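Local coordinates for probable endonuclease 4 (Thermotoga maritima, PDB 4HNO), which probably cleaves DNA at apurinic or apyrimidinic sites during base excision repair, using a cluster of three metal ions held in a TIM barrel, at residues 217-222 against 248-253; 5-10 against 276-281; 180-185 against 244-249; 200-205 against 253-258. All blocks are in the same frame, centred on the assembly; numbering follows the deposited sequence.

Contact 1 (217-222 against 248-253); sequences IHLNDS and VFFSFK. With MN (manganese (II) ion), chain E.
Leu-219 turns a single methyl, CD1, into the notch between the rings of two consecutive residues, Phe-249 and Phe-250. Its CD1 lies 3.9 Å from Phe-249 CE2 and equally 3.9 Å from Phe-250 CE1, and it meets each ring at the edge, near the ring plane. Across the two segments, the other branch adds to the Phe-250 contact, with Leu-219 CD2 4.0 Å from Phe-250 CZ. Leu-219 runs roughly perpendicular to Phe-250 but alongside Phe-249, pointing the other way. Ile-217, two residues back on the same strand, comes at Phe-249 from the opposite direction, its CD1 oblique to the ring: CD1 is 4.1 Å from Phe-249 CZ, and Ile-217 CG2 is 4.1 Å from Phe-249 CE2. Phe-249 can reach in this far because its CG stands anti to the backbone N (chi1 -173°), which turns the ring off helix 242-250 toward the strand. No hydrogen bond crosses the interface; all four touching residues are buried, and Val-278 of helix 268-284 packs on both Leu-219 and Phe-250. Between the two packing residues, His-218 takes the other side of the strand. Its ND1 binds a manganese ion at 2.2 Å, in a site completed by Glu-147, Asp-181, Glu-263 and a water, while its NE2 is hydrogen-bonded to Gln-33. Such alternation, with apolar side chains sent out to the helices and a metal ligand sent inward, is the signature of a TIM-barrel strand, here one lining the metal centre of an endonuclease IV.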
loop_
_atom_site.group_PDB
_atom_site.type_symbol
_atom_site.label_atom_id
_atom_site.label_comp_id
_atom_site.label_asym_id
_atom_site.label_seq_id
_atom_site.Cartn_x
_atom_site.Cartn_y
_atom_site.Cartn_z
ATOM N N ILE A 217 0.321 -2.098 6.034
ATOM C CA ILE A 217 -0.836 -2.956 5.796
ATOM C C ILE A 217 -1.948 -2.066 5.279
ATOM O O ILE A 217 -2.244 -1.021 5.861
ATOM C CB ILE A 217 -1.244 -3.677 7.086
ATOM C CG1 ILE A 217 -0.181 -4.717 7.440
ATOM C CG2 ILE A 217 -2.632 -4.326 6.941
ATOM C CD1 ILE A 217 -0.267 -5.222 8.859
ATOM N N HIS A 218 -2.556 -2.481 4.162
ATOM C CA HIS A 218 -3.789 -1.872 3.714
ATOM C C HIS A 218 -4.919 -2.657 4.369
ATOM O O HIS A 218 -5.104 -3.853 4.101
ATOM C CB HIS A 218 -3.934 -1.893 2.205
ATOM C CG HIS A 218 -3.025 -0.953 1.500
ATOM N ND1 HIS A 218 -2.831 -1.021 0.139
ATOM C CD2 HIS A 218 -2.316 0.104 1.963
ATOM C CE1 HIS A 218 -2.027 -0.030 -0.192
ATOM N NE2 HIS A 218 -1.697 0.665 0.892
ATOM N N LEU A 219 -5.618 -1.987 5.268
ATOM C CA LEU A 219 -6.613 -2.601 6.126
ATOM C C LEU A 219 -7.974 -2.404 5.477
ATOM O O LEU A 219 -8.608 -1.360 5.587
ATOM C CB LEU A 219 -6.554 -1.972 7.521
ATOM C CG LEU A 219 -7.237 -2.840 8.567
ATOM C CD1 LEU A 219 -6.349 -4.034 8.947
ATOM C CD2 LEU A 219 -7.620 -2.022 9.791
ATOM N N ASN A 220 -8.400 -3.450 4.773
ATOM C CA ASN A 220 -9.627 -3.448 3.989
ATOM C C ASN A 220 -10.421 -4.720 4.286
ATOM O O ASN A 220 -9.875 -5.819 4.203
ATOM C CB ASN A 220 -9.289 -3.471 2.493
ATOM C CG ASN A 220 -8.575 -2.209 2.041
ATOM O OD1 ASN A 220 -8.992 -1.103 2.395
ATOM N ND2 ASN A 220 -7.521 -2.386 1.257
ATOM N N ASP A 221 -11.698 -4.583 4.629
ATOM C CA ASP A 221 -12.547 -5.767 4.621
ATOM C C ASP A 221 -12.830 -6.090 3.139
ATOM O O ASP A 221 -12.397 -5.371 2.226
ATOM C CB ASP A 221 -13.806 -5.512 5.475
ATOM C CG ASP A 221 -14.376 -6.770 6.130
ATOM O OD1 ASP A 221 -14.299 -7.847 5.512
ATOM O OD2 ASP A 221 -14.934 -6.643 7.260
ATOM N N SER A 222 -13.557 -7.174 2.914
ATOM C CA SER A 222 -13.901 -7.618 1.575
ATOM C C SER A 222 -15.403 -7.776 1.402
ATOM O O SER A 222 -16.084 -8.322 2.268
ATOM C CB SER A 222 -13.231 -8.946 1.239
ATOM O OG SER A 222 -13.588 -9.291 -0.091
ATOM N N VAL A 248 -8.846 -11.452 15.224
ATOM C CA VAL A 248 -7.753 -12.409 15.144
ATOM C C VAL A 248 -6.489 -11.742 14.582
ATOM O O VAL A 248 -5.410 -11.821 15.159
ATOM C CB VAL A 248 -8.161 -13.622 14.284
ATOM C CG1 VAL A 248 -6.972 -14.521 14.019
ATOM C CG2 VAL A 248 -9.287 -14.400 14.970
ATOM N N PHE A 249 -6.633 -11.050 13.467
ATOM C CA PHE A 249 -5.492 -10.392 12.820
ATOM C C PHE A 249 -4.826 -9.383 13.755
ATOM O O PHE A 249 -3.608 -9.364 13.871
ATOM C CB PHE A 249 -6.035 -9.707 11.577
ATOM C CG PHE A 249 -4.997 -9.098 10.668
ATOM C CD1 PHE A 249 -4.055 -9.880 10.021
ATOM C CD2 PHE A 249 -5.060 -7.750 10.352
ATOM C CE1 PHE A 249 -3.167 -9.328 9.112
ATOM C CE2 PHE A 249 -4.174 -7.203 9.441
ATOM C CZ PHE A 249 -3.238 -8.000 8.822
ATOM N N PHE A 250 -5.630 -8.576 14.436
ATOM C CA PHE A 250 -5.120 -7.522 15.296
ATOM C C PHE A 250 -4.394 -8.063 16.513
ATOM O O PHE A 250 -3.635 -7.338 17.156
ATOM C CB PHE A 250 -6.256 -6.649 15.827
ATOM C CG PHE A 250 -7.008 -5.850 14.786
ATOM C CD1 PHE A 250 -6.490 -5.576 13.536
ATOM C CD2 PHE A 250 -8.260 -5.354 15.112
ATOM C CE1 PHE A 250 -7.221 -4.814 12.642
ATOM C CE2 PHE A 250 -8.984 -4.607 14.222
ATOM C CZ PHE A 250 -8.469 -4.333 12.985
ATOM N N SER A 251 -4.656 -9.315 16.868
ATOM C CA SER A 251 -4.108 -9.879 18.096
ATOM C C SER A 251 -2.614 -10.162 18.012
ATOM O O SER A 251 -1.971 -10.351 19.038
ATOM C CB SER A 251 -4.868 -11.148 18.492
ATOM O OG SER A 251 -4.540 -12.246 17.666
ATOM N N PHE A 252 -2.057 -10.167 16.808
ATOM C CA PHE A 252 -0.639 -10.441 16.625
ATOM C C PHE A 252 0.178 -9.179 16.767
ATOM O O PHE A 252 -0.047 -8.193 16.067
ATOM C CB PHE A 252 -0.409 -11.079 15.257
ATOM C CG PHE A 252 -0.855 -12.504 15.194
ATOM C CD1 PHE A 252 -2.199 -12.809 15.042
ATOM C CD2 PHE A 252 0.051 -13.530 15.326
ATOM C CE1 PHE A 252 -2.620 -14.123 15.009
ATOM C CE2 PHE A 252 -0.368 -14.841 15.282
ATOM C CZ PHE A 252 -1.704 -15.136 15.126
ATOM N N LYS A 253 1.151 -9.199 17.667
ATOM C CA LYS A 253 2.008 -8.041 17.860
ATOM C C LYS A 253 2.775 -7.668 16.570
ATOM O O LYS A 253 3.008 -6.485 16.319
ATOM C CB LYS A 253 2.965 -8.272 19.028
ATOM C CG LYS A 253 2.281 -8.196 20.394
ATOM C CD LYS A 253 1.779 -6.784 20.691
ATOM C CE LYS A 253 1.237 -6.665 22.106
ATOM N NZ LYS A 253 0.384 -5.454 22.264
HETATM MN MN MN E . -4.391 -1.728 -1.296
HETATM O O HOH W 1 -4.516 -0.647 -2.915
#

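Contact 2 (5-10 against 276-281); sequences IKIGAH and KKVFEI
Ile-7 and Phe-279 bury the most surface here, and the two side chains lie alongside, running in opposing senses. Ile-7 divides its work between its two branches. Its CG2 rests 4.1 Å from Phe-279 CE1, approaching the ring obliquely, while the longer branch, with CG1 anti to the backbone N (chi1 -172°), extends to the helix and sets CD1 against Val-278. There the two side chains meet tip to tip, Ile-7 CD1 sitting 3.9 Å from Val-278 CG1 and 3.9 Å from Val-278 CG2, seated in the fork of the valine and equally close to its CB. The far end of Phe-279 also touches Ile-5, just ahead of the strand: Phe-279 CE2 is 4.0 Å from Ile-5 CB. Ile-7 and Val-278 are buried, whereas Phe-279 is exposed to solvent. In the fold, this lays the last long helix, 268-284, against the first strand, 7-10, where the barrel closes; that strand pairs in parallel with strand 260-262, whose Trp-260 touches both Ile-5 and Val-278. The strand's polar groups turn to other neighbours, Asn-30 among them. With carbon alone meeting carbon, the helix is held to the strand by shape and burial of apolar surface, not by directional bonds.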
loop_
_atom_site.group_PDB
_atom_site.type_symbol
_atom_site.label_atom_id
_atom_site.label_comp_id
_atom_site.label_asym_id
_atom_site.label_seq_id
_atom_site.Cartn_x
_atom_site.Cartn_y
_atom_site.Cartn_z
ATOM N N ILE A 5 -1.122 1.701 18.388
ATOM C CA ILE A 5 -1.520 1.374 17.034
ATOM C C ILE A 5 -1.185 2.527 16.115
ATOM O O ILE A 5 -1.372 3.698 16.457
ATOM C CB ILE A 5 -3.038 1.095 17.002
ATOM C CG1 ILE A 5 -3.375 -0.126 17.866
ATOM C CG2 ILE A 5 -3.548 0.922 15.582
ATOM C CD1 ILE A 5 -2.648 -1.398 17.470
ATOM N N LYS A 6 -0.668 2.170 14.943
ATOM C CA LYS A 6 -0.382 3.117 13.873
ATOM C C LYS A 6 -1.481 2.895 12.840
ATOM O O LYS A 6 -1.586 1.820 12.281
ATOM C CB LYS A 6 0.998 2.843 13.275
ATOM C CG LYS A 6 2.157 3.011 14.270
ATOM C CD LYS A 6 3.449 2.461 13.675
ATOM C CE LYS A 6 4.556 2.264 14.678
ATOM N NZ LYS A 6 4.408 0.957 15.362
ATOM N N ILE A 7 -2.341 3.894 12.660
ATOM C CA ILE A 7 -3.533 3.754 11.855
ATOM C C ILE A 7 -3.865 5.049 11.144
ATOM O O ILE A 7 -3.647 6.144 11.664
ATOM C CB ILE A 7 -4.728 3.250 12.699
ATOM C CG1 ILE A 7 -5.922 2.922 11.808
ATOM C CG2 ILE A 7 -5.106 4.256 13.782
ATOM C CD1 ILE A 7 -6.980 2.063 12.511
ATOM N N GLY A 8 -4.382 4.912 9.936
ATOM C CA GLY A 8 -4.898 6.035 9.200
ATOM C C GLY A 8 -5.595 5.533 7.952
ATOM O O GLY A 8 -6.037 4.390 7.908
ATOM N N ALA A 9 -5.684 6.399 6.949
ATOM C CA ALA A 9 -6.432 6.105 5.748
ATOM C C ALA A 9 -5.757 6.716 4.534
ATOM O O ALA A 9 -4.860 7.554 4.651
ATOM C CB ALA A 9 -7.858 6.638 5.863
ATOM N N HIS A 10 -6.203 6.282 3.366
ATOM C CA HIS A 10 -5.906 6.974 2.137
ATOM C C HIS A 10 -6.659 8.305 2.168
ATOM O O HIS A 10 -7.868 8.336 2.377
ATOM C CB HIS A 10 -6.322 6.133 0.938
ATOM C CG HIS A 10 -5.801 6.721 -0.316
ATOM N ND1 HIS A 10 -4.597 6.346 -0.857
ATOM C CD2 HIS A 10 -6.231 7.786 -1.030
ATOM C CE1 HIS A 10 -4.347 7.108 -1.901
ATOM N NE2 HIS A 10 -5.321 7.987 -2.030
ATOM N N LYS A 276 -12.660 4.270 14.451
ATOM C CA LYS A 276 -13.377 3.995 15.689
ATOM C C LYS A 276 -13.746 2.519 15.776
ATOM O O LYS A 276 -13.650 1.933 16.847
ATOM C CB LYS A 276 -14.626 4.857 15.770
ATOM C CG LYS A 276 -14.339 6.302 16.124
ATOM C CD LYS A 276 -15.616 7.127 16.213
ATOM C CE LYS A 276 -15.312 8.603 16.429
ATOM N NZ LYS A 276 -14.638 9.218 15.249
ATOM N N LYS A 277 -14.182 1.924 14.665
ATOM C CA LYS A 277 -14.531 0.503 14.647
ATOM C C LYS A 277 -13.324 -0.370 14.991
ATOM O O LYS A 277 -13.458 -1.348 15.719
ATOM C CB LYS A 277 -15.103 0.128 13.279
ATOM C CG LYS A 277 -15.528 -1.324 13.130
ATOM C CD LYS A 277 -16.674 -1.667 14.056
ATOM C CE LYS A 277 -17.457 -2.859 13.539
ATOM N NZ LYS A 277 -18.669 -3.105 14.362
ATOM N N VAL A 278 -12.154 -0.049 14.451
ATOM C CA VAL A 278 -10.957 -0.803 14.787
ATOM C C VAL A 278 -10.722 -0.803 16.295
ATOM O O VAL A 278 -10.476 -1.848 16.896
ATOM C CB VAL A 278 -9.732 -0.258 14.031
ATOM C CG1 VAL A 278 -8.444 -0.842 14.584
ATOM C CG2 VAL A 278 -9.889 -0.557 12.541
ATOM N N PHE A 279 -10.801 0.363 16.915
ATOM C CA PHE A 279 -10.611 0.418 18.349
ATOM C C PHE A 279 -11.740 -0.264 19.116
ATOM O O PHE A 279 -11.493 -0.858 20.169
ATOM C CB PHE A 279 -10.347 1.855 18.793
ATOM C CG PHE A 279 -8.996 2.348 18.366
ATOM C CD1 PHE A 279 -8.871 3.325 17.401
ATOM C CD2 PHE A 279 -7.848 1.771 18.880
ATOM C CE1 PHE A 279 -7.617 3.753 16.986
ATOM C CE2 PHE A 279 -6.602 2.195 18.469
ATOM C CZ PHE A 279 -6.491 3.186 17.520
ATOM N N GLU A 280 -12.961 -0.211 18.584
ATOM C CA GLU A 280 -14.082 -0.946 19.201
ATOM C C GLU A 280 -13.790 -2.438 19.179
ATOM O O GLU A 280 -14.077 -3.138 20.150
ATOM C CB GLU A 280 -15.398 -0.741 18.450
ATOM C CG GLU A 280 -16.030 0.628 18.475
ATOM C CD GLU A 280 -17.255 0.687 17.568
ATOM O OE1 GLU A 280 -18.076 -0.255 17.629
ATOM O OE2 GLU A 280 -17.386 1.648 16.776
ATOM N N ILE A 281 -13.296 -2.943 18.056
ATOM C CA ILE A 281 -12.975 -4.355 17.951
ATOM C C ILE A 281 -11.897 -4.737 18.961
ATOM O O ILE A 281 -12.030 -5.729 19.668
ATOM C CB ILE A 281 -12.537 -4.718 16.508
ATOM C CG1 ILE A 281 -13.734 -4.612 15.558
ATOM C CG2 ILE A 281 -11.906 -6.097 16.452
ATOM C CD1 ILE A 281 -13.347 -4.628 14.099
#

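Contact 3 (180-185 against 244-249); sequences YDTCHG and EGFAVF. With MN (manganese (II) ion), chain E; MN (manganese (II) ion), chain C.
The ring of Phe-246 takes Thr-182 OG1 at its edge, near the ring plane, with OG1 4.1 Å from CE2. Phe-249, on the next turn of helix 242-250, is met obliquely by the other branch of the same threonine, Thr-182 CG2 lying 3.7 Å from Phe-249 CE2. The third flat group, the imidazole of His-184, has Asp-181 OD1 over one face, 3.3 Å above the plane and offset toward the rim. Thr-182 splits its branches because OG1 sits between the backbone N and the carbonyl carbon (chi1 59°), leaving the methyl for Phe-249; the hydroxyl is hydrogen-bonded chiefly to Asn-220 O, with His-218 O a longer second partner. This is the C-terminal end of a TIM-barrel strand, 176-181, where the chain turns directly into helix 182-187 at the metal centre. Asp-181 is the N-cap of that helix: its OD2 accepts from His-184 N at 3.0 Å, the N-H coming 48° out of the carboxylate plane, and more weakly from Cys-183 N. The same carboxylate gives OD1 to one manganese at 2.0 Å, a site shared with Glu-147, His-218 and Glu-263. His-184 NE2 binds a second manganese at 2.1 Å, together with Asp-231 and His-233.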
loop_
_atom_site.group_PDB
_atom_site.type_symbol
_atom_site.label_atom_id
_atom_site.label_comp_id
_atom_site.label_asym_id
_atom_site.label_seq_id
_atom_site.Cartn_x
_atom_site.Cartn_y
_atom_site.Cartn_z
ATOM N N TYR A 180 1.101 -5.273 2.589
ATOM C CA TYR A 180 0.118 -6.350 2.580
ATOM C C TYR A 180 -1.284 -5.757 2.640
ATOM O O TYR A 180 -1.630 -5.060 3.602
ATOM C CB TYR A 180 0.320 -7.302 3.780
ATOM C CG TYR A 180 -0.669 -8.430 3.704
ATOM C CD1 TYR A 180 -0.514 -9.438 2.764
ATOM C CD2 TYR A 180 -1.796 -8.473 4.521
ATOM C CE1 TYR A 180 -1.434 -10.448 2.627
ATOM C CE2 TYR A 180 -2.719 -9.509 4.408
ATOM C CZ TYR A 180 -2.533 -10.481 3.442
ATOM O OH TYR A 180 -3.431 -11.505 3.278
ATOM N N ASP A 181 -2.087 -6.017 1.606
ATOM C CA ASP A 181 -3.473 -5.581 1.543
ATOM C C ASP A 181 -4.366 -6.765 1.941
ATOM O O ASP A 181 -4.337 -7.829 1.313
ATOM C CB ASP A 181 -3.793 -5.077 0.133
ATOM C CG ASP A 181 -5.191 -4.514 -0.008
ATOM O OD1 ASP A 181 -5.337 -3.366 -0.507
ATOM O OD2 ASP A 181 -6.159 -5.207 0.387
ATOM N N THR A 182 -5.112 -6.581 3.021
ATOM C CA THR A 182 -5.907 -7.673 3.567
ATOM C C THR A 182 -7.029 -8.125 2.637
ATOM O O THR A 182 -7.393 -9.301 2.671
ATOM C CB THR A 182 -6.475 -7.302 4.945
ATOM O OG1 THR A 182 -7.294 -6.149 4.871
ATOM C CG2 THR A 182 -5.382 -7.041 5.949
ATOM N N CYS A 183 -7.618 -7.219 1.871
ATOM C CA CYS A 183 -8.682 -7.613 0.940
ATOM C C CYS A 183 -8.092 -8.375 -0.231
ATOM O O CYS A 183 -8.565 -9.455 -0.600
ATOM C CB CYS A 183 -9.482 -6.402 0.478
ATOM S SG CYS A 183 -10.824 -6.818 -0.660
ATOM N N HIS A 184 -7.042 -7.819 -0.836
ATOM C CA HIS A 184 -6.401 -8.516 -1.933
ATOM C C HIS A 184 -5.934 -9.904 -1.492
ATOM O O HIS A 184 -6.068 -10.892 -2.225
ATOM C CB HIS A 184 -5.230 -7.729 -2.480
ATOM C CG HIS A 184 -5.617 -6.381 -3.012
ATOM N ND1 HIS A 184 -4.690 -5.402 -3.289
ATOM C CD2 HIS A 184 -6.821 -5.817 -3.281
ATOM C CE1 HIS A 184 -5.308 -4.313 -3.725
ATOM N NE2 HIS A 184 -6.605 -4.530 -3.722
ATOM N N GLY A 185 -5.378 -9.972 -0.283
ATOM C CA GLY A 185 -4.910 -11.238 0.232
ATOM C C GLY A 185 -6.056 -12.215 0.469
ATOM O O GLY A 185 -5.966 -13.397 0.133
ATOM N N GLU A 244 -14.896 -10.453 13.784
ATOM C CA GLU A 244 -14.208 -11.587 14.377
ATOM C C GLU A 244 -12.880 -11.859 13.676
ATOM O O GLU A 244 -11.895 -12.207 14.316
ATOM C CB GLU A 244 -15.097 -12.834 14.355
ATOM C CG GLU A 244 -16.392 -12.665 15.150
ATOM C CD GLU A 244 -17.073 -13.960 15.528
ATOM O OE1 GLU A 244 -16.625 -15.041 15.100
ATOM O OE2 GLU A 244 -18.063 -13.885 16.283
ATOM N N GLY A 245 -12.859 -11.726 12.358
ATOM C CA GLY A 245 -11.637 -11.960 11.617
ATOM C C GLY A 245 -10.578 -10.912 11.899
ATOM O O GLY A 245 -9.404 -11.228 12.110
ATOM N N PHE A 246 -10.987 -9.647 11.901
ATOM C CA PHE A 246 -10.038 -8.610 12.223
ATOM C C PHE A 246 -9.541 -8.734 13.663
ATOM O O PHE A 246 -8.374 -8.461 13.927
ATOM C CB PHE A 246 -10.585 -7.211 11.920
ATOM C CG PHE A 246 -10.473 -6.837 10.474
ATOM C CD1 PHE A 246 -11.593 -6.621 9.706
ATOM C CD2 PHE A 246 -9.236 -6.741 9.867
ATOM C CE1 PHE A 246 -11.495 -6.304 8.362
ATOM C CE2 PHE A 246 -9.132 -6.434 8.519
ATOM C CZ PHE A 246 -10.263 -6.218 7.773
ATOM N N ALA A 247 -10.384 -9.182 14.589
ATOM C CA ALA A 247 -9.907 -9.372 15.954
ATOM C C ALA A 247 -8.757 -10.372 15.995
ATOM O O ALA A 247 -7.810 -10.180 16.727
ATOM C CB ALA A 247 -11.049 -9.821 16.844
ATOM N N VAL A 248 -8.846 -11.452 15.224
ATOM C CA VAL A 248 -7.753 -12.409 15.144
ATOM C C VAL A 248 -6.489 -11.742 14.582
ATOM O O VAL A 248 -5.410 -11.821 15.159
ATOM C CB VAL A 248 -8.161 -13.622 14.284
ATOM C CG1 VAL A 248 -6.972 -14.521 14.019
ATOM C CG2 VAL A 248 -9.287 -14.400 14.970
ATOM N N PHE A 249 -6.633 -11.050 13.467
ATOM C CA PHE A 249 -5.492 -10.392 12.820
ATOM C C PHE A 249 -4.826 -9.383 13.755
ATOM O O PHE A 249 -3.608 -9.364 13.871
ATOM C CB PHE A 249 -6.035 -9.707 11.577
ATOM C CG PHE A 249 -4.997 -9.098 10.668
ATOM C CD1 PHE A 249 -4.055 -9.880 10.021
ATOM C CD2 PHE A 249 -5.060 -7.750 10.352
ATOM C CE1 PHE A 249 -3.167 -9.328 9.112
ATOM C CE2 PHE A 249 -4.174 -7.203 9.441
ATOM C CZ PHE A 249 -3.238 -8.000 8.822
HETATM MN MN MN E . -4.391 -1.728 -1.296
HETATM MN MN MN C . -8.140 -3.247 -4.254
HETATM O O HOH W 1 -4.516 -0.647 -2.915
#

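Contact 4 (200-205 against 253-258); sequences ALLNEI and KEIQEV
Leu-202 of helix 195-208 presses both its methyls onto the short helix 253-256, joining two pieces of the helical layer that surrounds the TIM barrel. The apolar packing comes first. Leu-202 CD2 is 3.8 Å from Glu-254 CB and 3.9 Å from Ile-255 CD1, so one methyl bridges two successive residues, and the leucine crosses both side chains at a slant. Leu-202 CG stands anti to the carbonyl carbon (chi1 -70°), a setting that directs the fork at the short helix. Phe-252, just ahead of that helix, also touches Leu-202, and Ile-255 continues inward to Ile-217 of strand 214-222. Next comes a mixed contact at the partly exposed border: the chain of Glu-254 bends at chi2 (91°), bringing its carboxylate beside the leucine, with OE1 3.9 Å from Leu-202 CD1. This is van der Waals contact of a charged group with a methyl, and no hydrogen bond joins the two segments. The polar bonds of Lys-253 and Gln-256 run to each other and beyond the contact. Gln-256 NE2 is hydrogen-bonded to Phe-250 O and to the terminal carboxylate of Glu-288, and Lys-253 NZ, which also reaches Glu-288 O, donates to Gln-256 OE1 at 3.0 Å.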
loop_
_atom_site.group_PDB
_atom_site.type_symbol
_atom_site.label_atom_id
_atom_site.label_comp_id
_atom_site.label_asym_id
_atom_site.label_seq_id
_atom_site.Cartn_x
_atom_site.Cartn_y
_atom_site.Cartn_z
ATOM N N ALA A 200 0.529 -18.446 9.385
ATOM C CA ALA A 200 1.070 -18.856 8.092
ATOM C C ALA A 200 1.499 -17.659 7.259
ATOM O O ALA A 200 2.543 -17.689 6.609
ATOM C CB ALA A 200 0.064 -19.713 7.325
ATOM N N LEU A 201 0.693 -16.604 7.287
ATOM C CA LEU A 201 1.023 -15.375 6.566
ATOM C C LEU A 201 2.336 -14.796 7.096
ATOM O O LEU A 201 3.230 -14.431 6.325
ATOM C CB LEU A 201 -0.126 -14.384 6.714
ATOM C CG LEU A 201 0.140 -12.982 6.167
ATOM C CD1 LEU A 201 0.417 -13.012 4.682
ATOM C CD2 LEU A 201 -1.011 -12.084 6.502
ATOM N N LEU A 202 2.445 -14.680 8.413
ATOM C CA LEU A 202 3.651 -14.125 9.009
ATOM C C LEU A 202 4.873 -14.985 8.720
ATOM O O LEU A 202 5.947 -14.465 8.429
ATOM C CB LEU A 202 3.466 -13.931 10.520
ATOM C CG LEU A 202 2.487 -12.823 10.905
ATOM C CD1 LEU A 202 2.151 -12.891 12.382
ATOM C CD2 LEU A 202 3.049 -11.461 10.556
ATOM N N ASN A 203 4.711 -16.302 8.788
ATOM C CA ASN A 203 5.812 -17.187 8.450
ATOM C C ASN A 203 6.247 -16.996 7.001
ATOM O O ASN A 203 7.434 -17.017 6.687
ATOM C CB ASN A 203 5.421 -18.634 8.708
ATOM C CG ASN A 203 5.314 -18.944 10.178
ATOM O OD1 ASN A 203 5.893 -18.254 11.019
ATOM N ND2 ASN A 203 4.569 -19.981 10.503
ATOM N N GLU A 204 5.276 -16.830 6.119
ATOM C CA GLU A 204 5.563 -16.623 4.716
ATOM C C GLU A 204 6.321 -15.290 4.482
ATOM O O GLU A 204 7.316 -15.240 3.760
ATOM C CB GLU A 204 4.239 -16.706 3.959
ATOM C CG GLU A 204 4.365 -16.701 2.473
ATOM C CD GLU A 204 3.042 -17.028 1.765
ATOM O OE1 GLU A 204 2.242 -17.891 2.185
ATOM O OE2 GLU A 204 2.827 -16.375 0.758
ATOM N N ILE A 205 5.865 -14.215 5.118
ATOM C CA ILE A 205 6.557 -12.935 5.040
ATOM C C ILE A 205 7.974 -13.056 5.575
ATOM O O ILE A 205 8.918 -12.568 4.957
ATOM C CB ILE A 205 5.735 -11.839 5.751
ATOM C CG1 ILE A 205 4.440 -11.581 4.966
ATOM C CG2 ILE A 205 6.545 -10.556 5.879
ATOM C CD1 ILE A 205 3.451 -10.701 5.664
ATOM N N LYS A 253 1.151 -9.199 17.667
ATOM C CA LYS A 253 2.008 -8.041 17.860
ATOM C C LYS A 253 2.775 -7.668 16.570
ATOM O O LYS A 253 3.008 -6.485 16.319
ATOM C CB LYS A 253 2.965 -8.272 19.028
ATOM C CG LYS A 253 2.281 -8.196 20.394
ATOM C CD LYS A 253 1.779 -6.784 20.691
ATOM C CE LYS A 253 1.237 -6.665 22.106
ATOM N NZ LYS A 253 0.384 -5.454 22.264
ATOM N N GLU A 254 3.144 -8.663 15.763
ATOM C CA GLU A 254 3.832 -8.406 14.504
ATOM C C GLU A 254 2.974 -7.525 13.587
ATOM O O GLU A 254 3.496 -6.688 12.849
ATOM C CB GLU A 254 4.167 -9.711 13.779
ATOM C CG GLU A 254 5.151 -10.606 14.509
ATOM C CD GLU A 254 4.488 -11.610 15.445
ATOM O OE1 GLU A 254 3.310 -11.431 15.835
ATOM O OE2 GLU A 254 5.164 -12.590 15.793
ATOM N N ILE A 255 1.663 -7.728 13.638
ATOM C CA ILE A 255 0.721 -6.948 12.850
ATOM C C ILE A 255 0.533 -5.549 13.439
ATOM O O ILE A 255 0.532 -4.550 12.724
ATOM C CB ILE A 255 -0.609 -7.718 12.727
ATOM C CG1 ILE A 255 -0.400 -9.049 11.970
ATOM C CG2 ILE A 255 -1.688 -6.878 12.076
ATOM C CD1 ILE A 255 0.106 -8.905 10.554
ATOM N N GLN A 256 0.415 -5.469 14.761
ATOM C CA GLN A 256 0.284 -4.178 15.439
ATOM C C GLN A 256 1.483 -3.257 15.206
ATOM O O GLN A 256 1.358 -2.041 15.327
ATOM C CB GLN A 256 0.115 -4.369 16.950
ATOM C CG GLN A 256 -1.176 -5.064 17.329
ATOM C CD GLN A 256 -1.262 -5.287 18.824
ATOM O OE1 GLN A 256 -0.616 -4.590 19.598
ATOM N NE2 GLN A 256 -2.055 -6.263 19.236
ATOM N N GLU A 257 2.649 -3.823 14.927
ATOM C CA GLU A 257 3.835 -3.010 14.734
ATOM C C GLU A 257 3.849 -2.216 13.432
ATOM O O GLU A 257 4.646 -1.297 13.284
ATOM C CB GLU A 257 5.087 -3.879 14.840
ATOM C CG GLU A 257 5.441 -4.258 16.272
ATOM C CD GLU A 257 5.842 -3.066 17.140
ATOM O OE1 GLU A 257 5.058 -2.099 17.245
ATOM O OE2 GLU A 257 6.945 -3.096 17.720
ATOM N N VAL A 258 2.970 -2.558 12.509
ATOM C CA VAL A 258 2.998 -1.992 11.176
ATOM C C VAL A 258 1.827 -1.026 11.013
ATOM O O VAL A 258 0.729 -1.325 11.482
ATOM C CB VAL A 258 2.889 -3.137 10.143
ATOM C CG1 VAL A 258 2.890 -2.585 8.727
ATOM C CG2 VAL A 258 4.027 -4.124 10.332
#

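In the fold
From the N terminus, contact 2 opens first, on strand 7-10, and closes last, on helix 268-284, so the other three nest inside its loop and the beginning and end of the chain meet there. Contact 3 starts where strand 176-181 runs into helix 182-187, followed by contact 4 from helix 195-208 and contact 1 from strand 214-222. Contacts 3 and 4 cross, since 244-249 is reached before 253-258; contact 1 nests inside contact 4. Contacts 1 and 3 share Val-248 and Phe-249 of helix 242-250 and one manganese site, their centres about 4 Å apart. Phe-249 also packs on Ile-255 of contact 4, and Phe-250 on Val-278 of contact 2, linking neighbouring strands to the outer helices.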